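Local coordinates for protein (5-formylfuran-3-yl)methyl phosphate transaminase (Methanococcus jannaschii, PDB 2Z61) that catalyses the pyridoxal-phosphate-dependent transamination between 4-(hydroxymethyl)-2-furancarboxaldehyde phosphate and alanine that supplies the furan precursor of methanofuran, at residues K45-E50 and Y224-W229; D64-L69 and I88-I93; I118-Y123 and F338-K343; Y308-I313 and K343-I348. All coordinates share one frame; numbering follows the deposited sequence.

Contact 2 is nested along the chain inside the loop closed by contact 1, the two centres lying 20 Å apart. Contacts 1 and 3 interleave in sequence, with centres 32 Å apart on opposite sides of the chain's centre. Contacts 2 and 3 reach the same seven-stranded mixed sheet, through strands 92-95 and 115-119, yet their nearest atoms stay about 17 Å apart. Contact 4 belongs to the three-stranded antiparallel sheet near the C-terminus. It touches contact 3 (centres 11 Å apart) and shares Lys-343 with it; Phe-310 packs on Pro-121 and Phe-338. Contacts 3 and 4 thus tie this C-terminal sheet to the large sheet, while segment 224-229 of contact 1 follows closely after Lys-222, the residue that carries the cofactor.

Contact 1: residues K45-E50 and Y224-W229; sequences KPIVDE and YAMTGW
Ile-47 reaches from the first turn of helix 45-56 into a cluster of Met-226, Trp-229 and Tyr-224; the side chains meet by apolar contact and no hydrogen bond crosses between the segments. Among the aliphatic contacts, Ile-47 CG2 lies 3.8 Å from Met-226 CE, and Ile-47 CD1 is 3.9 Å from Met-226 SD. The methionine chain bends at its last torsion (chi3 79°), which brings its methyl back against the indole. The aromatic contacts centre on Trp-229: Ile-47 CG2 and Met-226 CE both sit over one face of its ring, offset toward the rim, with CG2 4.1 Å from CH2. Helix backbone meets the far end of the six-membered ring as well, Val-48 CA approaching the edge near the ring plane and Ile-47 O standing 3.9 Å from CH2. Tyr-224 touches more lightly, its CD2 lying 4.3 Å from Ile-47 CD1.

The segment 224-229 belongs to the class I aminotransferase signature that begins around Lys-222, the residue carrying pyridoxal phosphate. Thr-43 receives a weak hydrogen bond from Trp-229 NE1. Ala-262 of helix 257-263 packs on both Ile-47 and Trp-229, and Ile-275 of helix 269-295 touches Tyr-224. From the second subunit, Leu-55 meets Val-48 and Thr-60 meets Trp-229, placing helix 45-56 and this loop at the dimer interface.

Contact 2: residues D64-L69 and I88-I93; sequences DSRGIL and IPDNII
Arg-66 sets CG opposite its own carbonyl carbon (chi1 -50°) and then bends at chi3 (95°), which brings the guanidinium across to Asp-90. The ion pair is long, Arg-66 NE standing 3.7 Å from Asp-90 OD1, and the guanidinium and carboxylate planes are nearly perpendicular. NH2 approaches the backbone carbonyl O of Asp-90 at 3.6 Å, near the guanidinium plane. No hydrogen bond forms across the segments, and the buried Arg-66 NE has no hydrogen-bond partner in the model, the long ion pair to Asp-90 aside; Asp-90 has a second long, weak ion pair with Arg-72, and Arg-66 NH1 one with Glu-242.

Ile-93 meets the backbone of the turn: its CA makes a CA-H...O contact of 3.4 Å with Arg-66 O, and its CG2 reaches Ser-65 O. At the other end Leu-69 CD2 lies 4.1 Å from Pro-89 CB, where helix 69-82 begins.

The loop owes its shape to a type I turn from Asp-64 to Gly-67, braced by Asp-64 OD2, which accepts from Arg-66 N at 2.8 Å from above the carboxylate plane. Arg-66 also bonds by its backbone to Ile-94, so this Asx turn docks on strand 92-95, an outermost strand of the mixed seven-stranded sheet typical of the large domain of fold type I pyridoxal-phosphate enzymes.

Contact 3: residues I118-Y123 and F338-K343; sequences IQNPCY and FGSKGK
Asn-120 uses both ends of its amide on the loop 338-343. OD1 accepts from Lys-341 N at 3.1 Å, the donor tilted from the carbonyl plane, while ND2 gives a nearly straight hydrogen bond (167°) to Ser-340 OG, which lies in the amide plane at 3.1 Å. The lysine's CB and CD rest against the same amide, crossing it at about a right angle. One backbone bond follows, Cys-122 N to Phe-338 O at 3.1 Å, and beside it Pro-121 CB packs on Phe-338 CB at 3.7 Å. The carbonyl O of Cys-122 meets the edge of the Phe-338 ring, 3.3 Å from CD2. With Asn-120 replaced by alanine, Lys-341 N would probably lose its acceptor and the Ser-340 hydroxyl would be left without the amide donor.

Further out, the cis peptide before Pro-121 fixes the bend by which the chain leaves strand 115-119. Gly-339 leaves room for OD1, where a side chain would collide, and Asp-141 holds Lys-341 NZ in a salt bridge. Tyr-123 ends the segment at the position where class I aminotransferases commonly carry the aromatic ring over the cofactor, so the contact ties a loop at the edge of the probable active site to the C-terminal part of the fold.

Contact 4: residues Y308-I313 and K343-I348; sequences YVFPNI and KNYIRI
Tyr-308 lies against Arg-347 where strand 308-309 pairs with strand 346-349 in the small three-stranded antiparallel sheet of the C-terminal part of the aminotransferase fold. Its CE1 sits over the centre of the guanidinium face, 3.5 Å from CZ, with ring and guanidinium planes only 14° apart. Tyr-308 OH bonds to Tyr-192 and Arg-347 NH1 to Asn-165; in class I relatives an arginine and asparagine so paired hold the substrate carboxylate, and the same role is probable here. Val-309 forms a hydrogen-bonded pair with Ile-348, its N giving to Ile-348 O at 3.0 Å and its O accepting from Ile-348 N at 2.9 Å.

Phe-310 swings CG away from its backbone N (chi1 -159°) and offers a ring face to Tyr-345 CB, a CH-pi contact 3.8 Å from the ring centroid; the two rings are near parallel but slid apart. Pro-311 packs its CG on Ile-346 CG1. Asn-312 lays CB over one face of the Tyr-345 ring, and its ND2 gives a hydrogen bond of 3.0 Å to the tyrosine OH, while OD1 accepts from Gly-314 N. A leucine at Tyr-345 would probably leave Asn-312 ND2 without its phenol partner and the CB of Asn-312 without an aromatic face to rest on. Ile-313 closes the segment with N bonded to Asn-344 O at 2.9 Å and CD1 3.8 Å from Ile-346 CG2.

Contact 1: residues K45-E50 and Y224-W229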
loop_
_atom_site.group_PDB
_atom_site.type_symbol
_atom_site.label_atom_id
_atom_site.label_comp_id
_atom_site.label_asym_id
_atom_site.label_seq_id
_atom_site.Cartn_x
_atom_site.Cartn_y
_atom_site.Cartn_z
ATOM N N LYS A 45 23.090 4.197 8.720
ATOM C CA LYS A 45 22.987 4.337 10.170
ATOM C C LYS A 45 22.163 5.502 10.701
ATOM O O LYS A 45 21.312 5.310 11.565
ATOM C CB LYS A 45 24.388 4.392 10.792
ATOM C CG LYS A 45 24.392 4.201 12.301
ATOM C CD LYS A 45 25.786 4.384 12.884
ATOM C CE LYS A 45 25.803 4.119 14.384
ATOM N NZ LYS A 45 25.616 2.681 14.691
ATOM N N PRO A 46 22.417 6.729 10.222
ATOM C CA PRO A 46 21.608 7.831 10.746
ATOM C C PRO A 46 20.108 7.645 10.532
ATOM O O PRO A 46 19.303 8.153 11.316
ATOM C CB PRO A 46 22.179 9.063 10.036
ATOM C CG PRO A 46 22.955 8.506 8.884
ATOM C CD PRO A 46 23.518 7.231 9.390
ATOM N N ILE A 47 19.735 6.913 9.482
ATOM C CA ILE A 47 18.324 6.657 9.200
ATOM C C ILE A 47 17.805 5.615 10.188
ATOM O O ILE A 47 16.730 5.781 10.768
ATOM C CB ILE A 47 18.103 6.148 7.746
ATOM C CG1 ILE A 47 18.460 7.257 6.746
ATOM C CG2 ILE A 47 16.644 5.726 7.560
ATOM C CD1 ILE A 47 18.439 6.825 5.291
ATOM N N VAL A 48 18.577 4.551 10.388
ATOM C CA VAL A 48 18.193 3.499 11.327
ATOM C C VAL A 48 17.993 4.070 12.737
ATOM O O VAL A 48 16.980 3.784 13.393
ATOM C CB VAL A 48 19.269 2.375 11.387
ATOM C CG1 VAL A 48 19.030 1.466 12.605
ATOM C CG2 VAL A 48 19.233 1.548 10.107
ATOM N N ASP A 49 18.945 4.885 13.200
ATOM C CA ASP A 49 18.847 5.470 14.545
ATOM C C ASP A 49 17.623 6.371 14.709
ATOM O O ASP A 49 16.985 6.378 15.757
ATOM C CB ASP A 49 20.124 6.251 14.901
ATOM C CG ASP A 49 21.371 5.365 14.927
ATOM O OD1 ASP A 49 21.231 4.140 15.089
ATOM O OD2 ASP A 49 22.495 5.887 14.800
ATOM N N GLU A 50 17.290 7.126 13.669
ATOM C CA GLU A 50 16.136 8.010 13.722
ATOM C C GLU A 50 14.856 7.172 13.825
ATOM O O GLU A 50 13.871 7.589 14.440
ATOM C CB GLU A 50 16.106 8.889 12.470
ATOM C CG GLU A 50 15.185 10.084 12.560
ATOM C CD GLU A 50 15.386 10.861 13.850
ATOM O OE1 GLU A 50 16.546 10.944 14.313
ATOM O OE2 GLU A 50 14.391 11.394 14.390
ATOM N N TYR A 224 18.674 4.782 -1.125
ATOM C CA TYR A 224 18.994 4.728 0.303
ATOM C C TYR A 224 18.877 3.356 0.953
ATOM O O TYR A 224 19.025 3.221 2.171
ATOM C CB TYR A 224 18.119 5.711 1.077
ATOM C CG TYR A 224 18.253 7.130 0.590
ATOM C CD1 TYR A 224 17.536 7.572 -0.521
ATOM C CD2 TYR A 224 19.135 8.018 1.205
ATOM C CE1 TYR A 224 17.692 8.855 -1.011
ATOM C CE2 TYR A 224 19.300 9.308 0.719
ATOM C CZ TYR A 224 18.573 9.717 -0.390
ATOM O OH TYR A 224 18.726 10.988 -0.883
ATOM N N ALA A 225 18.605 2.337 0.146
ATOM C CA ALA A 225 18.472 0.986 0.666
ATOM C C ALA A 225 17.372 0.889 1.739
ATOM O O ALA A 225 17.610 0.383 2.845
ATOM C CB ALA A 225 19.812 0.517 1.236
ATOM N N MET A 226 16.180 1.381 1.407
ATOM C CA MET A 226 15.046 1.347 2.329
ATOM C C MET A 226 13.869 0.555 1.741
ATOM O O MET A 226 12.701 0.888 1.984
ATOM C CB MET A 226 14.602 2.778 2.661
ATOM C CG MET A 226 15.600 3.565 3.513
ATOM S SD MET A 226 15.158 5.311 3.715
ATOM C CE MET A 226 13.894 5.245 4.987
ATOM N N THR A 227 14.183 -0.495 0.993
ATOM C CA THR A 227 13.151 -1.311 0.356
ATOM C C THR A 227 12.033 -1.756 1.297
ATOM O O THR A 227 10.853 -1.551 1.015
ATOM C CB THR A 227 13.748 -2.570 -0.312
ATOM O OG1 THR A 227 14.429 -3.360 0.670
ATOM C CG2 THR A 227 14.732 -2.178 -1.415
ATOM N N GLY A 228 12.401 -2.356 2.423
ATOM C CA GLY A 228 11.397 -2.826 3.368
ATOM C C GLY A 228 10.647 -1.755 4.147
ATOM O O GLY A 228 9.579 -2.033 4.678
ATOM N N TRP A 229 11.194 -0.542 4.229
ATOM C CA TRP A 229 10.534 0.543 4.948
ATOM C C TRP A 229 9.286 1.055 4.221
ATOM O O TRP A 229 8.502 1.830 4.782
ATOM C CB TRP A 229 11.509 1.707 5.177
ATOM C CG TRP A 229 12.740 1.368 5.994
ATOM C CD1 TRP A 229 13.737 0.494 5.652
ATOM C CD2 TRP A 229 13.159 1.987 7.224
ATOM N NE1 TRP A 229 14.755 0.546 6.576
ATOM C CE2 TRP A 229 14.429 1.452 7.550
ATOM C CE3 TRP A 229 12.586 2.946 8.077
ATOM C CZ2 TRP A 229 15.143 1.846 8.698
ATOM C CZ3 TRP A 229 13.297 3.339 9.222
ATOM C CH2 TRP A 229 14.565 2.787 9.517
#

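Contact 2: residues D64-L69 and I88-I93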
loop_
_atom_site.group_PDB
_atom_site.type_symbol
_atom_site.label_atom_id
_atom_site.label_comp_id
_atom_site.label_asym_id
_atom_site.label_seq_id
_atom_site.Cartn_x
_atom_site.Cartn_y
_atom_site.Cartn_z
ATOM N N ASP A 64 -0.742 12.769 8.434
ATOM C CA ASP A 64 -1.530 13.426 7.395
ATOM C C ASP A 64 -1.351 12.529 6.167
ATOM O O ASP A 64 -0.263 11.996 5.949
ATOM C CB ASP A 64 -0.943 14.822 7.142
ATOM C CG ASP A 64 -1.482 15.483 5.885
ATOM O OD1 ASP A 64 -1.172 16.673 5.682
ATOM O OD2 ASP A 64 -2.202 14.834 5.101
ATOM N N SER A 65 -2.400 12.351 5.369
ATOM C CA SER A 65 -2.294 11.489 4.197
ATOM C C SER A 65 -1.312 11.953 3.121
ATOM O O SER A 65 -0.885 11.152 2.287
ATOM C CB SER A 65 -3.675 11.277 3.579
ATOM O OG SER A 65 -4.484 10.490 4.436
ATOM N N ARG A 66 -0.958 13.233 3.124
ATOM C CA ARG A 66 -0.008 13.758 2.142
ATOM C C ARG A 66 1.395 13.389 2.597
ATOM O O ARG A 66 2.331 13.361 1.800
ATOM C CB ARG A 66 -0.098 15.285 2.050
ATOM C CG ARG A 66 -1.504 15.835 1.864
ATOM C CD ARG A 66 -1.522 17.351 2.062
ATOM N NE ARG A 66 -1.412 18.077 0.798
ATOM C CZ ARG A 66 -2.429 18.298 -0.030
ATOM N NH1 ARG A 66 -3.643 17.860 0.267
ATOM N NH2 ARG A 66 -2.231 18.952 -1.164
ATOM N N GLY A 67 1.533 13.116 3.891
ATOM C CA GLY A 67 2.833 12.786 4.450
ATOM C C GLY A 67 3.273 13.972 5.287
ATOM O O GLY A 67 2.951 15.116 4.954
ATOM N N ILE A 68 4.001 13.727 6.370
ATOM C CA ILE A 68 4.423 14.831 7.215
ATOM C C ILE A 68 5.056 15.969 6.424
ATOM O O ILE A 68 5.845 15.755 5.502
ATOM C CB ILE A 68 5.370 14.366 8.347
ATOM C CG1 ILE A 68 6.665 13.791 7.788
ATOM C CG2 ILE A 68 4.664 13.313 9.185
ATOM C CD1 ILE A 68 7.601 13.276 8.880
ATOM N N LEU A 69 4.669 17.184 6.794
ATOM C CA LEU A 69 5.132 18.398 6.137
ATOM C C LEU A 69 6.648 18.535 6.136
ATOM O O LEU A 69 7.239 18.932 5.132
ATOM C CB LEU A 69 4.472 19.616 6.807
ATOM C CG LEU A 69 4.546 20.993 6.136
ATOM C CD1 LEU A 69 5.967 21.491 6.174
ATOM C CD2 LEU A 69 4.022 20.915 4.695
ATOM N N ILE A 88 6.652 23.201 -4.624
ATOM C CA ILE A 88 5.984 23.470 -3.356
ATOM C C ILE A 88 5.665 22.152 -2.634
ATOM O O ILE A 88 5.373 21.143 -3.274
ATOM C CB ILE A 88 4.669 24.264 -3.589
ATOM C CG1 ILE A 88 4.986 25.616 -4.237
ATOM C CG2 ILE A 88 3.939 24.485 -2.277
ATOM C CD1 ILE A 88 5.633 25.519 -5.610
ATOM N N PRO A 89 5.726 22.146 -1.294
ATOM C CA PRO A 89 5.439 20.934 -0.519
ATOM C C PRO A 89 4.078 20.306 -0.807
ATOM O O PRO A 89 3.913 19.097 -0.670
ATOM C CB PRO A 89 5.570 21.411 0.922
ATOM C CG PRO A 89 6.679 22.417 0.816
ATOM C CD PRO A 89 6.278 23.200 -0.423
ATOM N N ASP A 90 3.109 21.125 -1.205
ATOM C CA ASP A 90 1.772 20.628 -1.520
ATOM C C ASP A 90 1.746 19.818 -2.818
ATOM O O ASP A 90 0.773 19.119 -3.096
ATOM C CB ASP A 90 0.774 21.790 -1.633
ATOM C CG ASP A 90 0.306 22.304 -0.276
ATOM O OD1 ASP A 90 -0.029 21.474 0.600
ATOM O OD2 ASP A 90 0.260 23.539 -0.091
ATOM N N ASN A 91 2.813 19.919 -3.608
ATOM C CA ASN A 91 2.901 19.190 -4.874
ATOM C C ASN A 91 3.528 17.817 -4.682
ATOM O O ASN A 91 3.854 17.137 -5.651
ATOM C CB ASN A 91 3.751 19.963 -5.884
ATOM C CG ASN A 91 3.132 21.273 -6.287
ATOM O OD1 ASN A 91 3.811 22.298 -6.364
ATOM N ND2 ASN A 91 1.827 21.254 -6.544
ATOM N N ILE A 92 3.686 17.416 -3.427
ATOM C CA ILE A 92 4.315 16.145 -3.100
ATOM C C ILE A 92 3.455 15.291 -2.171
ATOM O O ILE A 92 2.831 15.805 -1.247
ATOM C CB ILE A 92 5.677 16.393 -2.398
ATOM C CG1 ILE A 92 6.497 17.406 -3.202
ATOM C CG2 ILE A 92 6.433 15.080 -2.219
ATOM C CD1 ILE A 92 7.963 17.483 -2.798
ATOM N N ILE A 93 3.409 13.988 -2.428
ATOM C CA ILE A 93 2.675 13.081 -1.553
ATOM C C ILE A 93 3.574 11.903 -1.201
ATOM O O ILE A 93 4.234 11.323 -2.070
ATOM C CB ILE A 93 1.389 12.535 -2.190
ATOM C CG1 ILE A 93 0.380 13.664 -2.388
ATOM C CG2 ILE A 93 0.771 11.488 -1.278
ATOM C CD1 ILE A 93 -1.007 13.173 -2.779
#

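Contact 3: residues I118-Y123 and F338-K343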
loop_
_atom_site.group_PDB
_atom_site.type_symbol
_atom_site.label_atom_id
_atom_site.label_comp_id
_atom_site.label_asym_id
_atom_site.label_seq_id
_atom_site.Cartn_x
_atom_site.Cartn_y
_atom_site.Cartn_z
ATOM N N ILE A 118 5.166 2.027 -23.380
ATOM C CA ILE A 118 6.192 1.563 -22.456
ATOM C C ILE A 118 7.342 1.020 -23.289
ATOM O O ILE A 118 7.131 0.517 -24.390
ATOM C CB ILE A 118 5.659 0.448 -21.526
ATOM C CG1 ILE A 118 4.901 -0.601 -22.347
ATOM C CG2 ILE A 118 4.766 1.055 -20.455
ATOM C CD1 ILE A 118 4.270 -1.712 -21.515
ATOM N N GLN A 119 8.559 1.128 -22.773
ATOM C CA GLN A 119 9.718 0.641 -23.513
ATOM C C GLN A 119 9.800 -0.892 -23.560
ATOM O O GLN A 119 9.337 -1.580 -22.644
ATOM C CB GLN A 119 10.998 1.209 -22.895
ATOM C CG GLN A 119 12.291 0.750 -23.554
ATOM C CD GLN A 119 13.479 1.576 -23.097
ATOM O OE1 GLN A 119 13.503 2.070 -21.969
ATOM N NE2 GLN A 119 14.476 1.719 -23.963
ATOM N N ASN A 120 10.377 -1.406 -24.644
ATOM C CA ASN A 120 10.580 -2.840 -24.849
ATOM C C ASN A 120 12.101 -3.005 -24.896
ATOM O O ASN A 120 12.729 -2.630 -25.881
ATOM C CB ASN A 120 9.992 -3.277 -26.197
ATOM C CG ASN A 120 9.886 -4.798 -26.337
ATOM O OD1 ASN A 120 10.601 -5.556 -25.682
ATOM N ND2 ASN A 120 8.993 -5.239 -27.214
ATOM N N PRO A 121 12.714 -3.583 -23.846
ATOM C CA PRO A 121 12.186 -4.127 -22.588
ATOM C C PRO A 121 11.970 -3.082 -21.494
ATOM O O PRO A 121 12.482 -1.968 -21.581
ATOM C CB PRO A 121 13.256 -5.126 -22.192
ATOM C CG PRO A 121 14.503 -4.366 -22.543
ATOM C CD PRO A 121 14.173 -3.796 -23.918
ATOM N N CYS A 122 11.223 -3.464 -20.457
ATOM C CA CYS A 122 10.941 -2.573 -19.330
ATOM C C CYS A 122 10.552 -3.357 -18.072
ATOM O O CYS A 122 10.577 -4.588 -18.058
ATOM C CB CYS A 122 9.810 -1.606 -19.689
ATOM S SG CYS A 122 8.143 -2.270 -19.462
ATOM N N TYR A 123 10.189 -2.627 -17.019
ATOM C CA TYR A 123 9.770 -3.213 -15.744
ATOM C C TYR A 123 8.481 -4.016 -15.975
ATOM O O TYR A 123 7.474 -3.468 -16.400
ATOM C CB TYR A 123 9.512 -2.099 -14.729
ATOM C CG TYR A 123 9.270 -2.571 -13.313
ATOM C CD1 TYR A 123 8.182 -2.099 -12.575
ATOM C CD2 TYR A 123 10.148 -3.460 -12.696
ATOM C CE1 TYR A 123 7.978 -2.502 -11.258
ATOM C CE2 TYR A 123 9.956 -3.868 -11.384
ATOM C CZ TYR A 123 8.870 -3.387 -10.673
ATOM O OH TYR A 123 8.686 -3.798 -9.373
ATOM N N PHE A 338 10.958 -9.331 -19.526
ATOM C CA PHE A 338 10.754 -7.890 -19.588
ATOM C C PHE A 338 10.192 -7.388 -20.918
ATOM O O PHE A 338 9.868 -6.207 -21.048
ATOM C CB PHE A 338 12.066 -7.165 -19.288
ATOM C CG PHE A 338 12.728 -7.611 -18.012
ATOM C CD1 PHE A 338 13.584 -8.709 -18.002
ATOM C CD2 PHE A 338 12.504 -6.928 -16.820
ATOM C CE1 PHE A 338 14.209 -9.118 -16.826
ATOM C CE2 PHE A 338 13.124 -7.331 -15.636
ATOM C CZ PHE A 338 13.980 -8.427 -15.643
ATOM N N GLY A 339 10.074 -8.282 -21.897
ATOM C CA GLY A 339 9.557 -7.890 -23.199
ATOM C C GLY A 339 9.947 -8.866 -24.295
ATOM O O GLY A 339 10.871 -9.662 -24.126
ATOM N N SER A 340 9.246 -8.809 -25.422
ATOM C CA SER A 340 9.531 -9.709 -26.538
ATOM C C SER A 340 10.937 -9.496 -27.090
ATOM O O SER A 340 11.593 -10.441 -27.524
ATOM C CB SER A 340 8.507 -9.505 -27.657
ATOM O OG SER A 340 8.543 -8.176 -28.146
ATOM N N LYS A 341 11.396 -8.250 -27.066
ATOM C CA LYS A 341 12.722 -7.909 -27.574
ATOM C C LYS A 341 13.844 -8.601 -26.802
ATOM O O LYS A 341 14.986 -8.633 -27.255
ATOM C CB LYS A 341 12.940 -6.395 -27.497
ATOM C CG LYS A 341 12.962 -5.680 -28.838
ATOM C CD LYS A 341 11.607 -5.739 -29.526
ATOM C CE LYS A 341 11.701 -5.265 -30.972
ATOM N NZ LYS A 341 12.385 -3.941 -31.085
ATOM N N GLY A 342 13.524 -9.161 -25.641
ATOM C CA GLY A 342 14.554 -9.798 -24.840
ATOM C C GLY A 342 14.626 -11.310 -24.827
ATOM O O GLY A 342 14.963 -11.895 -23.799
ATOM N N LYS A 343 14.329 -11.951 -25.952
ATOM C CA LYS A 343 14.390 -13.406 -26.000
ATOM C C LYS A 343 15.847 -13.864 -25.852
ATOM O O LYS A 343 16.128 -14.770 -25.079
ATOM C CB LYS A 343 13.832 -13.937 -27.326
ATOM C CG LYS A 343 13.975 -15.448 -27.448
ATOM C CD LYS A 343 13.377 -15.987 -28.731
ATOM C CE LYS A 343 13.431 -17.508 -28.743
ATOM N NZ LYS A 343 12.797 -18.084 -29.959
#

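Contact 4: residues Y308-I313 and K343-I348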
loop_
_atom_site.group_PDB
_atom_site.type_symbol
_atom_site.label_atom_id
_atom_site.label_comp_id
_atom_site.label_asym_id
_atom_site.label_seq_id
_atom_site.Cartn_x
_atom_site.Cartn_y
_atom_site.Cartn_z
ATOM N N TYR A 308 21.978 -3.079 -12.965
ATOM C CA TYR A 308 21.682 -4.142 -13.913
ATOM C C TYR A 308 22.447 -3.962 -15.222
ATOM O O TYR A 308 22.788 -2.845 -15.617
ATOM C CB TYR A 308 20.190 -4.151 -14.253
ATOM C CG TYR A 308 19.253 -4.073 -13.073
ATOM C CD1 TYR A 308 19.147 -5.126 -12.161
ATOM C CD2 TYR A 308 18.421 -2.964 -12.897
ATOM C CE1 TYR A 308 18.224 -5.075 -11.108
ATOM C CE2 TYR A 308 17.500 -2.904 -11.854
ATOM C CZ TYR A 308 17.404 -3.964 -10.966
ATOM O OH TYR A 308 16.472 -3.909 -9.954
ATOM N N VAL A 309 22.705 -5.083 -15.886
ATOM C CA VAL A 309 23.355 -5.110 -17.191
ATOM C C VAL A 309 22.477 -6.095 -17.963
ATOM O O VAL A 309 22.124 -7.162 -17.445
ATOM C CB VAL A 309 24.812 -5.607 -17.103
ATOM C CG1 VAL A 309 25.440 -5.600 -18.482
ATOM C CG2 VAL A 309 25.616 -4.691 -16.178
ATOM N N PHE A 310 22.104 -5.729 -19.185
ATOM C CA PHE A 310 21.205 -6.549 -19.997
ATOM C C PHE A 310 21.862 -6.953 -21.324
ATOM O O PHE A 310 21.498 -6.453 -22.388
ATOM C CB PHE A 310 19.931 -5.737 -20.263
ATOM C CG PHE A 310 18.736 -6.558 -20.639
ATOM C CD1 PHE A 310 18.214 -7.497 -19.754
ATOM C CD2 PHE A 310 18.096 -6.357 -21.854
ATOM C CE1 PHE A 310 17.064 -8.220 -20.075
ATOM C CE2 PHE A 310 16.949 -7.073 -22.186
ATOM C CZ PHE A 310 16.431 -8.005 -21.292
ATOM N N PRO A 311 22.823 -7.886 -21.274
ATOM C CA PRO A 311 23.541 -8.360 -22.461
ATOM C C PRO A 311 22.781 -9.243 -23.441
ATOM O O PRO A 311 21.925 -10.043 -23.049
ATOM C CB PRO A 311 24.730 -9.097 -21.861
ATOM C CG PRO A 311 24.130 -9.707 -20.631
ATOM C CD PRO A 311 23.319 -8.559 -20.061
ATOM N N ASN A 312 23.111 -9.082 -24.720
ATOM C CA ASN A 312 22.530 -9.889 -25.788
ATOM C C ASN A 312 23.488 -11.074 -25.894
ATOM O O ASN A 312 24.607 -10.927 -26.384
ATOM C CB ASN A 312 22.523 -9.122 -27.111
ATOM C CG ASN A 312 21.906 -9.924 -28.245
ATOM O OD1 ASN A 312 22.226 -11.095 -28.439
ATOM N ND2 ASN A 312 21.021 -9.290 -29.001
ATOM N N ILE A 313 23.056 -12.238 -25.426
ATOM C CA ILE A 313 23.907 -13.419 -25.458
ATOM C C ILE A 313 23.768 -14.217 -26.744
ATOM O O ILE A 313 24.227 -15.357 -26.829
ATOM C CB ILE A 313 23.608 -14.343 -24.264
ATOM C CG1 ILE A 313 22.173 -14.864 -24.352
ATOM C CG2 ILE A 313 23.829 -13.584 -22.961
ATOM C CD1 ILE A 313 21.817 -15.856 -23.264
ATOM N N LYS A 343 14.329 -11.951 -25.952
ATOM C CA LYS A 343 14.390 -13.406 -26.000
ATOM C C LYS A 343 15.847 -13.864 -25.852
ATOM O O LYS A 343 16.128 -14.770 -25.079
ATOM C CB LYS A 343 13.832 -13.937 -27.326
ATOM C CG LYS A 343 13.975 -15.448 -27.448
ATOM C CD LYS A 343 13.377 -15.987 -28.731
ATOM C CE LYS A 343 13.431 -17.508 -28.743
ATOM N NZ LYS A 343 12.797 -18.084 -29.959
ATOM N N ASN A 344 16.738 -13.187 -26.587
ATOM C CA ASN A 344 18.180 -13.429 -26.660
ATOM C C ASN A 344 18.975 -12.712 -25.574
ATOM O O ASN A 344 20.206 -12.764 -25.558
ATOM C CB ASN A 344 18.668 -13.074 -28.071
ATOM C CG ASN A 344 18.056 -13.990 -29.120
ATOM O OD1 ASN A 344 18.261 -15.208 -29.082
ATOM N ND2 ASN A 344 17.302 -13.420 -30.050
ATOM N N TYR A 345 18.264 -12.075 -24.647
ATOM C CA TYR A 345 18.867 -11.423 -23.496
ATOM C C TYR A 345 18.662 -12.067 -22.097
ATOM O O TYR A 345 17.851 -12.977 -21.909
ATOM C CB TYR A 345 18.303 -10.038 -23.470
ATOM C CG TYR A 345 18.639 -9.213 -24.691
ATOM C CD1 TYR A 345 18.020 -9.432 -25.925
ATOM C CD2 TYR A 345 19.574 -8.181 -24.597
ATOM C CE1 TYR A 345 18.322 -8.637 -27.035
ATOM C CE2 TYR A 345 19.885 -7.381 -25.699
ATOM C CZ TYR A 345 19.254 -7.616 -26.914
ATOM O OH TYR A 345 19.555 -6.826 -28.000
ATOM N N ILE A 346 19.403 -11.535 -21.124
ATOM C CA ILE A 346 19.306 -11.940 -19.726
ATOM C C ILE A 346 19.729 -10.739 -18.881
ATOM O O ILE A 346 20.559 -9.930 -19.306
ATOM C CB ILE A 346 20.242 -13.126 -19.377
ATOM C CG1 ILE A 346 21.703 -12.674 -19.428
ATOM C CG2 ILE A 346 19.991 -14.286 -20.327
ATOM C CD1 ILE A 346 22.667 -13.662 -18.797
ATOM N N ARG A 347 19.155 -10.614 -17.694
ATOM C CA ARG A 347 19.517 -9.504 -16.825
ATOM C C ARG A 347 20.440 -9.984 -15.722
ATOM O O ARG A 347 20.166 -10.983 -15.051
ATOM C CB ARG A 347 18.280 -8.860 -16.192
ATOM C CG ARG A 347 18.609 -7.615 -15.360
ATOM C CD ARG A 347 17.422 -7.150 -14.519
ATOM N NE ARG A 347 17.279 -7.937 -13.299
ATOM C CZ ARG A 347 16.331 -7.736 -12.384
ATOM N NH1 ARG A 347 15.436 -6.770 -12.546
ATOM N NH2 ARG A 347 16.280 -8.502 -11.298
ATOM N N ILE A 348 21.550 -9.275 -15.564
ATOM C CA ILE A 348 22.511 -9.585 -14.525
ATOM C C ILE A 348 22.469 -8.445 -13.521
ATOM O O ILE A 348 22.614 -7.276 -13.886
ATOM C CB ILE A 348 23.949 -9.710 -15.082
ATOM C CG1 ILE A 348 24.092 -11.029 -15.848
ATOM C CG2 ILE A 348 24.962 -9.640 -13.943
ATOM C CD1 ILE A 348 25.509 -11.310 -16.337
#